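Local coordinates for O-ureido-L-serine synthase (Streptomyces lavendulae, PDB 3X44), which catalyses the pyridoxal-phosphate-dependent addition of hydroxyurea to O-acetyl-L-serine, giving O-ureido-L-serine for the biosynthesis of the antibiotic D-cycloserine, at residues G58-K61 / P62-I66; Y97-E100 / R101-I105; D129-A132 / E133-W137; T174-G177 / T178-T181; N205-M208 / L209-E213. The protein carries 1 engineered substitution. All blocks are in the same frame, centred on the assembly; numbering follows the deposited sequence.

Interaction 1: G58-K61 / P62-I66; sequences GLLK and PGDTI
Asp64 OD1 is gripped from two directions. The backbone N of Lys61 donates to Asp64 OD1 at 2.7 Å, with an N-H...O angle of 143°. This donor arrives from above the carboxylate plane, 51° out of it. Water 1 donates to Asp64 OD1 at 2.9 Å. The other carboxylate oxygen faces the lysine side chain. Lys61 NZ meets Asp64 OD2 at 3.2 Å on its syn side, somewhat out of plane, and this pair is a salt bridge. Water 1 also makes a weak bond to NZ, so it spans the acid and the amine. The lysine chain bends at its last two torsions, with chi4 at -94°, and this brings the amine round to the syn side of OD2.

The backbone forms a type II beta turn from Lys61 to Asp64, with Pro62 and Gly63 at its corners. Its closing bond runs from Asp64 N to Lys61 O, 2.9 Å. Gly63 takes the positive phi of the third turn position. The acid therefore ties down the turn that its own amide closes.

On the apolar side, Leu60 CD2 touches Asp64 CB at 3.7 Å. Leu60 CD2 also lies 4.0 Å from Ile66 CG1, and the Leu60 and Ile66 side chains cross at about a right angle.

The turn links helix 43-56, which ends in a Schellman motif at Gly58, to strand 65-70. Leu60 packs on Val51 and Ala54 of that helix. Ile66 bonds through its backbone to Arg88 and Val90 of strand 88-94, and its side chain rests on Phe138 of strand 138-139.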
loop_
_atom_site.group_PDB
_atom_site.type_symbol
_atom_site.label_atom_id
_atom_site.label_comp_id
_atom_site.label_asym_id
_atom_site.label_seq_id
_atom_site.Cartn_x
_atom_site.Cartn_y
_atom_site.Cartn_z
ATOM N N GLY A 58 23.414 -21.161 -5.017
ATOM C CA GLY A 58 24.434 -21.692 -4.130
ATOM C C GLY A 58 25.803 -21.064 -4.299
ATOM O O GLY A 58 26.812 -21.667 -3.926
ATOM N N LEU A 59 25.839 -19.854 -4.855
ATOM C CA LEU A 59 27.089 -19.130 -5.078
ATOM C C LEU A 59 27.454 -18.213 -3.914
ATOM O O LEU A 59 28.559 -17.672 -3.868
ATOM C CB LEU A 59 26.996 -18.287 -6.351
ATOM C CG LEU A 59 26.845 -19.019 -7.686
ATOM C CD1 LEU A 59 26.543 -18.011 -8.783
ATOM C CD2 LEU A 59 28.125 -19.789 -8.001
ATOM N N LEU A 60 26.525 -18.030 -2.981
ATOM C CA LEU A 60 26.770 -17.163 -1.834
ATOM C C LEU A 60 26.419 -17.842 -0.525
ATOM O O LEU A 60 25.369 -18.464 -0.397
ATOM C CB LEU A 60 25.962 -15.866 -1.955
ATOM C CG LEU A 60 26.606 -14.669 -2.663
ATOM C CD1 LEU A 60 25.670 -13.465 -2.549
ATOM C CD2 LEU A 60 27.959 -14.345 -2.049
ATOM N N LYS A 61 27.308 -17.715 0.451
ATOM C CA LYS A 61 27.098 -18.307 1.762
ATOM C C LYS A 61 27.445 -17.247 2.798
ATOM O O LYS A 61 28.224 -16.339 2.524
ATOM C CB LYS A 61 27.986 -19.554 1.923
ATOM C CG LYS A 61 28.762 -19.646 3.233
ATOM C CD LYS A 61 29.722 -20.831 3.228
ATOM C CE LYS A 61 31.175 -20.381 3.072
ATOM N NZ LYS A 61 31.621 -20.396 1.646
ATOM N N PRO A 62 26.853 -17.336 3.997
ATOM C CA PRO A 62 27.141 -16.349 5.045
ATOM C C PRO A 62 28.638 -16.136 5.264
ATOM O O PRO A 62 29.408 -17.097 5.357
ATOM C CB PRO A 62 26.448 -16.911 6.292
ATOM C CG PRO A 62 25.991 -18.291 5.929
ATOM C CD PRO A 62 25.877 -18.345 4.438
ATOM N N GLY A 63 29.041 -14.872 5.343
ATOM C CA GLY A 63 30.442 -14.551 5.543
ATOM C C GLY A 63 31.196 -14.389 4.234
ATOM O O GLY A 63 32.352 -13.959 4.228
ATOM N N ASP A 64 30.548 -14.738 3.125
ATOM C CA ASP A 64 31.173 -14.614 1.808
ATOM C C ASP A 64 31.411 -13.144 1.465
ATOM O O ASP A 64 30.729 -12.258 1.986
ATOM C CB ASP A 64 30.284 -15.244 0.738
ATOM C CG ASP A 64 30.613 -16.706 0.492
ATOM O OD1 ASP A 64 29.861 -17.357 -0.262
ATOM O OD2 ASP A 64 31.617 -17.203 1.051
ATOM N N THR A 65 32.376 -12.895 0.585
ATOM C CA THR A 65 32.713 -11.535 0.179
ATOM C C THR A 65 32.268 -11.227 -1.253
ATOM O O THR A 65 32.531 -11.993 -2.176
ATOM C CB THR A 65 34.236 -11.290 0.289
ATOM O OG1 THR A 65 34.632 -11.323 1.669
ATOM C CG2 THR A 65 34.602 -9.939 -0.310
ATOM N N ILE A 66 31.601 -10.092 -1.426
ATOM C CA ILE A 66 31.119 -9.668 -2.734
ATOM C C ILE A 66 31.941 -8.476 -3.208
ATOM O O ILE A 66 32.191 -7.540 -2.444
ATOM C CB ILE A 66 29.620 -9.255 -2.672
ATOM C CG1 ILE A 66 28.757 -10.465 -2.311
ATOM C CG2 ILE A 66 29.175 -8.678 -4.009
ATOM C CD1 ILE A 66 27.619 -10.149 -1.372
HETATM O O HOH W 1 30.301 -20.046 -1.319
#

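Interaction 2: Y97-E100 / R101-I105; sequences YSVE and RRKLI
Tyr97 touches Arg101 through its CB, which lies 3.7 Å from Arg101 CD. Tyr97 O takes a bond from water 2 at 2.8 Å. The same water accepts from Arg102 NE, so it bridges the loop to the first helical turn. The far end of Arg102 bonds to the backbone of Glu308 of the second subunit.

Ser98 comes next and meets Arg101 twice. Ser98 O accepts from Arg101 N at 3.0 Å, the donor lying above the carbonyl plane. Ser98 OG accepts from Arg101 NH1 at 3.2 Å, with an N-H...O angle of 156°. Chi1 of 82° places OG between the backbone N and the carbonyl carbon of Ser98, which turns it to the guanidinium edge, nearly in plane. OG is also bonded to Arg296 O.

Val99 and Glu100 give the i to i+4 bonds of the helix. Val99 O accepts from Lys103 N at 2.9 Å, and Glu100 O from Leu104 N at 2.8 Å. Glu100 OE1 is bonded to Ser299 OG.

All three guanidinium nitrogens of Arg101 have partners. NE donates to Ser71 O and NH2 bonds to Tyr297 OH, while Ser98 takes NH1. These bonds fix the rotation of a buried guanidinium about 5 Å from the bound cofactor-product adduct (PUS). Its positive charge may therefore influence the electrostatics beside the cofactor pocket.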
loop_
_atom_site.group_PDB
_atom_site.type_symbol
_atom_site.label_atom_id
_atom_site.label_comp_id
_atom_site.label_asym_id
_atom_site.label_seq_id
_atom_site.Cartn_x
_atom_site.Cartn_y
_atom_site.Cartn_z
ATOM N N TYR A 97 34.317 9.874 -8.536
ATOM C CA TYR A 97 32.912 9.858 -8.120
ATOM C C TYR A 97 32.807 10.569 -6.764
ATOM O O TYR A 97 33.773 10.608 -6.012
ATOM C CB TYR A 97 32.401 8.411 -8.056
ATOM C CG TYR A 97 32.194 7.843 -9.445
ATOM C CD1 TYR A 97 33.087 6.916 -9.980
ATOM C CD2 TYR A 97 31.155 8.308 -10.256
ATOM C CE1 TYR A 97 32.951 6.472 -11.302
ATOM C CE2 TYR A 97 31.018 7.868 -11.571
ATOM C CZ TYR A 97 31.921 6.954 -12.083
ATOM O OH TYR A 97 31.795 6.535 -13.384
ATOM N N SER A 98 31.642 11.131 -6.458
ATOM C CA SER A 98 31.474 11.899 -5.221
ATOM C C SER A 98 31.881 11.185 -3.938
ATOM O O SER A 98 31.665 9.984 -3.782
ATOM C CB SER A 98 30.032 12.413 -5.104
ATOM O OG SER A 98 29.163 11.424 -4.594
ATOM N N VAL A 99 32.470 11.946 -3.017
ATOM C CA VAL A 99 32.931 11.398 -1.751
ATOM C C VAL A 99 31.781 10.832 -0.929
ATOM O O VAL A 99 31.980 9.898 -0.148
ATOM C CB VAL A 99 33.728 12.457 -0.929
ATOM C CG1 VAL A 99 32.840 13.658 -0.582
ATOM C CG2 VAL A 99 34.287 11.816 0.334
ATOM N N GLU A 100 30.579 11.377 -1.123
ATOM C CA GLU A 100 29.399 10.890 -0.414
ATOM C C GLU A 100 29.261 9.389 -0.674
ATOM O O GLU A 100 28.865 8.623 0.209
ATOM C CB GLU A 100 28.137 11.618 -0.900
ATOM C CG GLU A 100 27.978 13.040 -0.346
ATOM C CD GLU A 100 28.484 14.101 -1.318
ATOM O OE1 GLU A 100 29.325 13.761 -2.174
ATOM O OE2 GLU A 100 28.046 15.272 -1.227
ATOM N N ARG A 101 29.585 8.981 -1.897
ATOM C CA ARG A 101 29.527 7.575 -2.281
ATOM C C ARG A 101 30.537 6.777 -1.455
ATOM O O ARG A 101 30.221 5.699 -0.950
ATOM C CB ARG A 101 29.849 7.419 -3.765
ATOM C CG ARG A 101 28.710 7.760 -4.705
ATOM C CD ARG A 101 29.249 8.183 -6.068
ATOM N NE ARG A 101 28.237 8.021 -7.105
ATOM C CZ ARG A 101 27.264 8.895 -7.338
ATOM N NH1 ARG A 101 27.174 10.001 -6.607
ATOM N NH2 ARG A 101 26.368 8.652 -8.283
ATOM N N ARG A 102 31.755 7.297 -1.324
ATOM C CA ARG A 102 32.772 6.605 -0.534
ATOM C C ARG A 102 32.316 6.456 0.920
ATOM O O ARG A 102 32.465 5.398 1.533
ATOM C CB ARG A 102 34.095 7.376 -0.536
ATOM C CG ARG A 102 34.824 7.450 -1.870
ATOM C CD ARG A 102 36.033 8.356 -1.709
ATOM N NE ARG A 102 36.580 8.801 -2.985
ATOM C CZ ARG A 102 37.807 9.287 -3.141
ATOM N NH1 ARG A 102 38.219 9.666 -4.343
ATOM N NH2 ARG A 102 38.620 9.392 -2.101
ATOM N N LYS A 103 31.759 7.527 1.469
ATOM C CA LYS A 103 31.324 7.511 2.853
ATOM C C LYS A 103 30.136 6.598 3.083
ATOM O O LYS A 103 30.057 5.920 4.111
ATOM C CB LYS A 103 30.987 8.931 3.312
ATOM C CG LYS A 103 32.214 9.765 3.653
ATOM C CD LYS A 103 31.827 11.150 4.141
ATOM C CE LYS A 103 33.057 11.977 4.477
ATOM N NZ LYS A 103 32.912 12.635 5.799
ATOM N N LEU A 104 29.214 6.568 2.128
ATOM C CA LEU A 104 28.033 5.729 2.269
ATOM C C LEU A 104 28.426 4.260 2.243
ATOM O O LEU A 104 27.940 3.461 3.048
ATOM C CB LEU A 104 27.025 6.044 1.161
ATOM C CG LEU A 104 26.097 7.228 1.471
ATOM C CD1 LEU A 104 24.950 7.268 0.470
ATOM C CD2 LEU A 104 25.550 7.093 2.879
ATOM N N ILE A 105 29.315 3.907 1.327
ATOM C CA ILE A 105 29.774 2.531 1.234
ATOM C C ILE A 105 30.406 2.158 2.576
ATOM O O ILE A 105 30.136 1.091 3.132
ATOM C CB ILE A 105 30.799 2.367 0.087
ATOM C CG1 ILE A 105 30.083 2.544 -1.259
ATOM C CG2 ILE A 105 31.452 0.982 0.163
ATOM C CD1 ILE A 105 30.992 2.755 -2.455
HETATM O O HOH W 2 35.452 8.435 -5.485
#

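Interaction 3: D129-A132 / E133-W137; sequences DELA and EKYGW
Backbone hydrogen bonds carry the last turn of the helix. Glu133 N donates to Asp129 O at 3.1 Å, and Tyr135 N to Leu131 O at 2.9 Å. Lys134 N bonds to Glu130 O at 3.1 Å. Gly136 N points back to Ala132 O. Gly136 is the first residue past the helix and has positive phi, 79°.

The apolar contacts centre on Leu131. Leu131 CB lies 3.8 Å from Trp137 CZ3, on the benzo part of the indole. Leu131 CD2 reaches Tyr135 CE1 at 4.2 Å. Both aromatic side chains cross the leucine at a slant. Tyr135 CB lies over one face of the indole, near the rim.

Three polar side chains have partners outside the segments. Asp129 OD2 forms salt bridges with Arg139 and Arg141. Lys134 NZ and Tyr135 OH both bind Asp319 of the second subunit, which gives this helix end a part in the subunit interface.

The stretch takes in the end of helix 120-135 and the two residues leading to strand 138-139. Trp137 packs on Thr65 and Val67 of strand 65-70 and on Val90 of strand 88-94. Leu131 rests on Val92 of that strand and on Leu315 of the second subunit.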
loop_
_atom_site.group_PDB
_atom_site.type_symbol
_atom_site.label_atom_id
_atom_site.label_comp_id
_atom_site.label_asym_id
_atom_site.label_seq_id
_atom_site.Cartn_x
_atom_site.Cartn_y
_atom_site.Cartn_z
ATOM N N ASP A 129 37.765 -8.037 -11.279
ATOM C CA ASP A 129 37.970 -9.414 -11.718
ATOM C C ASP A 129 39.251 -9.996 -11.130
ATOM O O ASP A 129 39.272 -11.137 -10.667
ATOM C CB ASP A 129 38.025 -9.477 -13.252
ATOM C CG ASP A 129 36.653 -9.303 -13.896
ATOM O OD1 ASP A 129 36.596 -8.998 -15.104
ATOM O OD2 ASP A 129 35.632 -9.471 -13.198
ATOM N N GLU A 130 40.316 -9.205 -11.154
ATOM C CA GLU A 130 41.602 -9.632 -10.626
ATOM C C GLU A 130 41.518 -9.937 -9.133
ATOM O O GLU A 130 42.093 -10.921 -8.661
ATOM C CB GLU A 130 42.660 -8.554 -10.884
ATOM C CG GLU A 130 43.174 -8.529 -12.326
ATOM C CD GLU A 130 44.147 -7.384 -12.601
ATOM O OE1 GLU A 130 44.440 -6.593 -11.673
ATOM O OE2 GLU A 130 44.619 -7.278 -13.753
ATOM N N LEU A 131 40.802 -9.096 -8.389
ATOM C CA LEU A 131 40.656 -9.296 -6.949
ATOM C C LEU A 131 39.901 -10.578 -6.652
ATOM O O LEU A 131 40.246 -11.322 -5.736
ATOM C CB LEU A 131 39.894 -8.132 -6.317
ATOM C CG LEU A 131 40.577 -6.773 -6.367
ATOM C CD1 LEU A 131 39.594 -5.697 -5.925
ATOM C CD2 LEU A 131 41.815 -6.798 -5.478
ATOM N N ALA A 132 38.854 -10.822 -7.427
ATOM C CA ALA A 132 38.044 -12.010 -7.239
ATOM C C ALA A 132 38.870 -13.270 -7.452
ATOM O O ALA A 132 38.812 -14.199 -6.651
ATOM C CB ALA A 132 36.858 -11.989 -8.199
ATOM N N GLU A 133 39.646 -13.293 -8.531
ATOM C CA GLU A 133 40.467 -14.454 -8.855
ATOM C C GLU A 133 41.532 -14.721 -7.809
ATOM O O GLU A 133 41.894 -15.870 -7.555
ATOM C CB GLU A 133 41.137 -14.260 -10.210
ATOM C CG GLU A 133 40.190 -13.882 -11.323
ATOM C CD GLU A 133 40.903 -13.770 -12.650
ATOM O OE1 GLU A 133 40.446 -12.986 -13.513
ATOM O OE2 GLU A 133 41.926 -14.468 -12.825
ATOM N N LYS A 134 42.032 -13.654 -7.207
ATOM C CA LYS A 134 43.068 -13.769 -6.200
ATOM C C LYS A 134 42.534 -14.206 -4.842
ATOM O O LYS A 134 43.189 -14.972 -4.134
ATOM C CB LYS A 134 43.799 -12.431 -6.054
ATOM C CG LYS A 134 45.145 -12.528 -5.357
ATOM C CD LYS A 134 45.741 -11.155 -5.112
ATOM C CE LYS A 134 47.095 -11.251 -4.426
ATOM N NZ LYS A 134 47.762 -9.920 -4.345
ATOM N N TYR A 135 41.341 -13.738 -4.486
ATOM C CA TYR A 135 40.768 -14.067 -3.186
ATOM C C TYR A 135 39.502 -14.919 -3.183
ATOM O O TYR A 135 39.018 -15.302 -2.117
ATOM C CB TYR A 135 40.533 -12.774 -2.410
ATOM C CG TYR A 135 41.768 -11.905 -2.347
ATOM C CD1 TYR A 135 41.922 -10.812 -3.204
ATOM C CD2 TYR A 135 42.796 -12.191 -1.445
ATOM C CE1 TYR A 135 43.074 -10.027 -3.161
ATOM C CE2 TYR A 135 43.949 -11.409 -1.399
ATOM C CZ TYR A 135 44.079 -10.332 -2.256
ATOM O OH TYR A 135 45.213 -9.560 -2.202
ATOM N N GLY A 136 38.970 -15.213 -4.366
ATOM C CA GLY A 136 37.776 -16.039 -4.466
ATOM C C GLY A 136 36.446 -15.356 -4.188
ATOM O O GLY A 136 35.418 -16.021 -4.043
ATOM N N TRP A 137 36.458 -14.029 -4.118
ATOM C CA TRP A 137 35.240 -13.270 -3.846
ATOM C C TRP A 137 34.212 -13.423 -4.957
ATOM O O TRP A 137 34.563 -13.717 -6.100
ATOM C CB TRP A 137 35.583 -11.795 -3.675
ATOM C CG TRP A 137 36.597 -11.547 -2.621
ATOM C CD1 TRP A 137 36.914 -12.367 -1.571
ATOM C CD2 TRP A 137 37.409 -10.377 -2.479
ATOM N NE1 TRP A 137 37.873 -11.773 -0.783
ATOM C CE2 TRP A 137 38.194 -10.552 -1.317
ATOM C CE3 TRP A 137 37.548 -9.197 -3.221
ATOM C CZ2 TRP A 137 39.106 -9.589 -0.879
ATOM C CZ3 TRP A 137 38.456 -8.239 -2.784
ATOM C CH2 TRP A 137 39.223 -8.443 -1.621
#

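Interaction 4: T174-G177 / T178-T181; sequences TGFG and TTGT. With PUS ((E)-O-(carbamoylamino)-N-({3-hydroxy-2-methyl-5-[(phosphonooxy)methyl]pyridin-4-yl}methylidene)-L-serine), chain C.
This is the phosphate-binding loop of a type II pyridoxal-phosphate enzyme, the Gly177-Thr181 cup between strand 171-174 and helix 180-192. Two amides hold one phosphate oxygen of PUS. Gly177 N donates to PUS O3P at 2.8 Å in an almost straight bond, 177°. Thr179 N reaches PUS O3P at 2.9 Å. Thr178 grips PUS O1P twice, through its backbone N and through OG1, the latter at 2.6 Å. Thr181 does the same for PUS O2P, with N at 3.1 Å and OG1 at 3.0 Å. All three terminal oxygens therefore have two bonds each from the loop. The start of helix 180-192 faces the phosphate, and its dipole probably favours the negative charge.

The loop also braces itself. Thr178 OG1 accepts from Gly180 N, an ST turn, and bonds to Asn148 ND2 as well. Chi1 of 67° sets this hydroxyl between the backbone N and the carbonyl carbon, where it serves both the phosphate and the turn. Thr179 OG1 donates to Thr178 O in the carbonyl plane, on a lone pair. Thr179 itself has positive phi, 76°, just before the helix. Ser265 and Gln142 are among the further residues bonded to PUS.

Behind the cup, Phe176 and Thr179 run side by side and point the same way. Thr174 OG1 donates to Gly175 O. Thr179 CG2 comes within 3.4 Å of Phe176 CD1, oblique to the ring.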
loop_
_atom_site.group_PDB
_atom_site.type_symbol
_atom_site.label_atom_id
_atom_site.label_comp_id
_atom_site.label_asym_id
_atom_site.label_seq_id
_atom_site.Cartn_x
_atom_site.Cartn_y
_atom_site.Cartn_z
ATOM N N THR A 174 14.700 7.398 -19.881
ATOM C CA THR A 174 15.730 6.932 -18.971
ATOM C C THR A 174 17.125 7.021 -19.570
ATOM O O THR A 174 17.300 7.013 -20.790
ATOM C CB THR A 174 15.495 5.457 -18.566
ATOM O OG1 THR A 174 16.574 5.011 -17.728
ATOM C CG2 THR A 174 15.437 4.574 -19.808
ATOM N N GLY A 175 18.117 7.123 -18.698
ATOM C CA GLY A 175 19.492 7.134 -19.157
ATOM C C GLY A 175 19.947 5.712 -18.885
ATOM O O GLY A 175 19.109 4.835 -18.642
ATOM N N PHE A 176 21.248 5.455 -18.919
ATOM C CA PHE A 176 21.716 4.113 -18.629
ATOM C C PHE A 176 23.176 4.007 -18.240
ATOM O O PHE A 176 24.018 4.783 -18.687
ATOM C CB PHE A 176 21.423 3.177 -19.809
ATOM C CG PHE A 176 22.209 3.480 -21.050
ATOM C CD1 PHE A 176 23.529 3.061 -21.174
ATOM C CD2 PHE A 176 21.612 4.144 -22.122
ATOM C CE1 PHE A 176 24.246 3.290 -22.347
ATOM C CE2 PHE A 176 22.320 4.382 -23.306
ATOM C CZ PHE A 176 23.639 3.952 -23.418
ATOM N N GLY A 177 23.443 3.050 -17.358
ATOM C CA GLY A 177 24.788 2.761 -16.904
ATOM C C GLY A 177 24.973 1.312 -17.331
ATOM O O GLY A 177 25.679 1.024 -18.298
ATOM N N THR A 178 24.314 0.399 -16.623
ATOM C CA THR A 178 24.377 -1.019 -16.973
ATOM C C THR A 178 23.313 -1.327 -18.034
ATOM O O THR A 178 23.395 -2.338 -18.739
ATOM C CB THR A 178 24.102 -1.913 -15.747
ATOM O OG1 THR A 178 22.739 -1.748 -15.321
ATOM C CG2 THR A 178 25.037 -1.547 -14.607
ATOM N N THR A 179 22.340 -0.420 -18.147
ATOM C CA THR A 179 21.187 -0.524 -19.059
ATOM C C THR A 179 20.159 -1.523 -18.532
ATOM O O THR A 179 19.169 -1.824 -19.201
ATOM C CB THR A 179 21.568 -0.911 -20.528
ATOM O OG1 THR A 179 21.657 -2.334 -20.661
ATOM C CG2 THR A 179 22.870 -0.261 -20.932
ATOM N N GLY A 180 20.370 -2.010 -17.313
ATOM C CA GLY A 180 19.425 -2.953 -16.739
ATOM C C GLY A 180 18.021 -2.373 -16.629
ATOM O O GLY A 180 17.028 -3.076 -16.836
ATOM N N THR A 181 17.933 -1.089 -16.293
ATOM C CA THR A 181 16.638 -0.434 -16.150
ATOM C C THR A 181 15.981 -0.325 -17.512
ATOM O O THR A 181 14.844 -0.722 -17.693
ATOM C CB THR A 181 16.787 0.982 -15.544
ATOM O OG1 THR A 181 17.189 0.874 -14.173
ATOM C CG2 THR A 181 15.473 1.735 -15.604
HETATM N N PUS C . 24.648 2.954 -11.385
HETATM C CA PUS C . 25.482 1.686 -11.408
HETATM C CB PUS C . 26.272 1.538 -12.757
HETATM O OG PUS C . 27.179 2.716 -12.952
HETATM N ND PUS C . 28.373 2.340 -13.674
HETATM C CE PUS C . 28.686 2.975 -14.825
HETATM N NZ2 PUS C . 27.740 3.650 -15.504
HETATM O OZ1 PUS C . 29.799 2.938 -15.242
HETATM C C PUS C . 26.478 1.728 -10.228
HETATM O O PUS C . 26.245 2.434 -9.287
HETATM O OT PUS C . 27.480 1.054 -10.250
HETATM C C2 PUS C . 22.322 6.744 -11.448
HETATM C C3 PUS C . 23.029 5.460 -11.296
HETATM C C4 PUS C . 22.879 4.440 -12.340
HETATM C C5 PUS C . 22.006 4.724 -13.485
HETATM C C6 PUS C . 21.334 6.031 -13.543
HETATM C C2A PUS C . 22.485 7.828 -10.421
HETATM C C4A PUS C . 23.724 3.185 -12.333
HETATM C C5A PUS C . 21.799 3.708 -14.598
HETATM N N1 PUS C . 21.520 6.966 -12.549
HETATM O O3 PUS C . 23.748 5.211 -10.184
HETATM O O1P PUS C . 22.422 0.726 -14.456
HETATM O O2P PUS C . 20.083 0.425 -14.622
HETATM O O3P PUS C . 21.245 1.600 -16.331
HETATM O O4P PUS C . 20.947 2.605 -14.140
HETATM P P PUS C . 21.181 1.337 -14.892
#

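Interaction 5: N205-M208 / L209-E213; sequences NAAM and LARGE
A short, weakly bonded helical turn, 208-211, forms this contact, with an inverse gamma turn centred on Ala207 leading into it. Ala207 O is the shared acceptor. Arg211 N donates to Ala207 O at 3.0 Å and Glu213 N at 2.9 Å, the latter nearly straight at 171°. The two donors reach the oxygen from opposite faces of the carbonyl plane. One carbonyl thus holds Arg211 at the end of the turn and Glu213 two residues on. Gly212, between them, has positive phi, 71°, and lets the chain leave the helix.

Water 3 adds a second tie. It accepts from Ala207 N, and water 3 donates to Glu213 OE2 at 2.7 Å. Glu213 OE2 also forms a salt bridge with Arg211 NE, 3.6 Å away.

The helix start is held from strand 197-203. Glu202 accepts from Leu209 N through OE1 and from Ala210 N through OE2. Leu209 and Ala210 also pack on Leu239 of strand 238-242.

Ala207 CB lies 4.2 Å from Ala210 CB. The Arg211 chain bends at chi3, -99°, and this swings the guanidinium back over Ala207 CB. Ala207 CB sits over the centre of one guanidinium face, 4.2 Å from Arg211 CZ.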
loop_
_atom_site.group_PDB
_atom_site.type_symbol
_atom_site.label_atom_id
_atom_site.label_comp_id
_atom_site.label_asym_id
_atom_site.label_seq_id
_atom_site.Cartn_x
_atom_site.Cartn_y
_atom_site.Cartn_z
ATOM N N ASN A 205 28.780 14.202 -23.902
ATOM C CA ASN A 205 30.198 13.867 -24.001
ATOM C C ASN A 205 30.535 12.384 -23.838
ATOM O O ASN A 205 31.704 12.017 -23.734
ATOM C CB ASN A 205 31.004 14.697 -22.988
ATOM C CG ASN A 205 30.323 14.809 -21.629
ATOM O OD1 ASN A 205 29.151 14.469 -21.469
ATOM N ND2 ASN A 205 31.066 15.297 -20.638
ATOM N N ALA A 206 29.522 11.527 -23.826
ATOM C CA ALA A 206 29.776 10.096 -23.685
ATOM C C ALA A 206 28.756 9.276 -24.462
ATOM O O ALA A 206 28.156 8.335 -23.934
ATOM C CB ALA A 206 29.769 9.703 -22.208
ATOM N N ALA A 207 28.562 9.643 -25.725
ATOM C CA ALA A 207 27.620 8.943 -26.593
ATOM C C ALA A 207 28.290 7.673 -27.109
ATOM O O ALA A 207 28.653 7.571 -28.285
ATOM C CB ALA A 207 27.214 9.839 -27.748
ATOM N N MET A 208 28.461 6.717 -26.202
ATOM C CA MET A 208 29.095 5.440 -26.507
ATOM C C MET A 208 28.273 4.584 -27.471
ATOM O O MET A 208 28.809 4.026 -28.426
ATOM C CB MET A 208 29.337 4.671 -25.201
ATOM C CG MET A 208 30.210 3.430 -25.334
ATOM S SD MET A 208 31.918 3.826 -25.754
ATOM C CE MET A 208 32.005 3.197 -27.395
ATOM N N LEU A 209 26.974 4.480 -27.221
ATOM C CA LEU A 209 26.098 3.671 -28.061
ATOM C C LEU A 209 25.770 4.325 -29.398
ATOM O O LEU A 209 25.723 3.652 -30.430
ATOM C CB LEU A 209 24.800 3.368 -27.311
ATOM C CG LEU A 209 23.809 2.390 -27.940
ATOM C CD1 LEU A 209 24.484 1.040 -28.193
ATOM C CD2 LEU A 209 22.620 2.223 -27.006
ATOM N N ALA A 210 25.547 5.635 -29.379
ATOM C CA ALA A 210 25.208 6.360 -30.597
ATOM C C ALA A 210 26.393 6.546 -31.536
ATOM O O ALA A 210 26.286 6.277 -32.736
ATOM C CB ALA A 210 24.600 7.718 -30.246
ATOM N N ARG A 211 27.526 6.985 -30.996
ATOM C CA ARG A 211 28.703 7.220 -31.826
ATOM C C ARG A 211 29.980 6.525 -31.370
ATOM O O ARG A 211 31.037 6.716 -31.970
ATOM C CB ARG A 211 28.956 8.719 -31.929
ATOM C CG ARG A 211 27.691 9.529 -32.152
ATOM C CD ARG A 211 28.005 10.908 -32.695
ATOM N NE ARG A 211 27.993 11.919 -31.644
ATOM C CZ ARG A 211 26.891 12.369 -31.052
ATOM N NH1 ARG A 211 25.703 11.898 -31.410
ATOM N NH2 ARG A 211 26.976 13.289 -30.097
ATOM N N GLY A 212 29.892 5.724 -30.317
ATOM C CA GLY A 212 31.076 5.036 -29.836
ATOM C C GLY A 212 32.060 5.990 -29.184
ATOM O O GLY A 212 33.274 5.784 -29.231
ATOM N N GLU A 213 31.535 7.040 -28.565
ATOM C CA GLU A 213 32.378 8.029 -27.909
ATOM C C GLU A 213 32.304 7.943 -26.386
ATOM O O GLU A 213 31.253 7.641 -25.820
ATOM C CB GLU A 213 31.966 9.434 -28.350
ATOM C CG GLU A 213 32.426 9.800 -29.744
ATOM C CD GLU A 213 31.580 10.884 -30.373
ATOM O OE1 GLU A 213 31.592 10.991 -31.616
ATOM O OE2 GLU A 213 30.903 11.629 -29.628
HETATM O O HOH W 3 29.892 11.743 -27.126
#

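How the interactions relate
From the N terminus the five contacts follow in series. None nests in or crosses another. Interaction 1 closes the turn between helix 43-56 and strand 65-70. Interaction 2 lies in the first turn region of helix 99-107, in the beta-alpha-beta unit between strands 88-94 and 111-115. Interaction 3 ends helix 120-135 and returns the chain to the four-stranded parallel sheet. There Trp137 CB packs on Thr65 O, joining interactions 1 and 3. Interactions 2 and 3 both meet the second subunit. Interaction 4 turns the chain from the end of strand 171-174 into helix 180-192. Interaction 5 closes the short helical turn after strand 197-203. They touch where Phe176 CZ meets Leu209 CB.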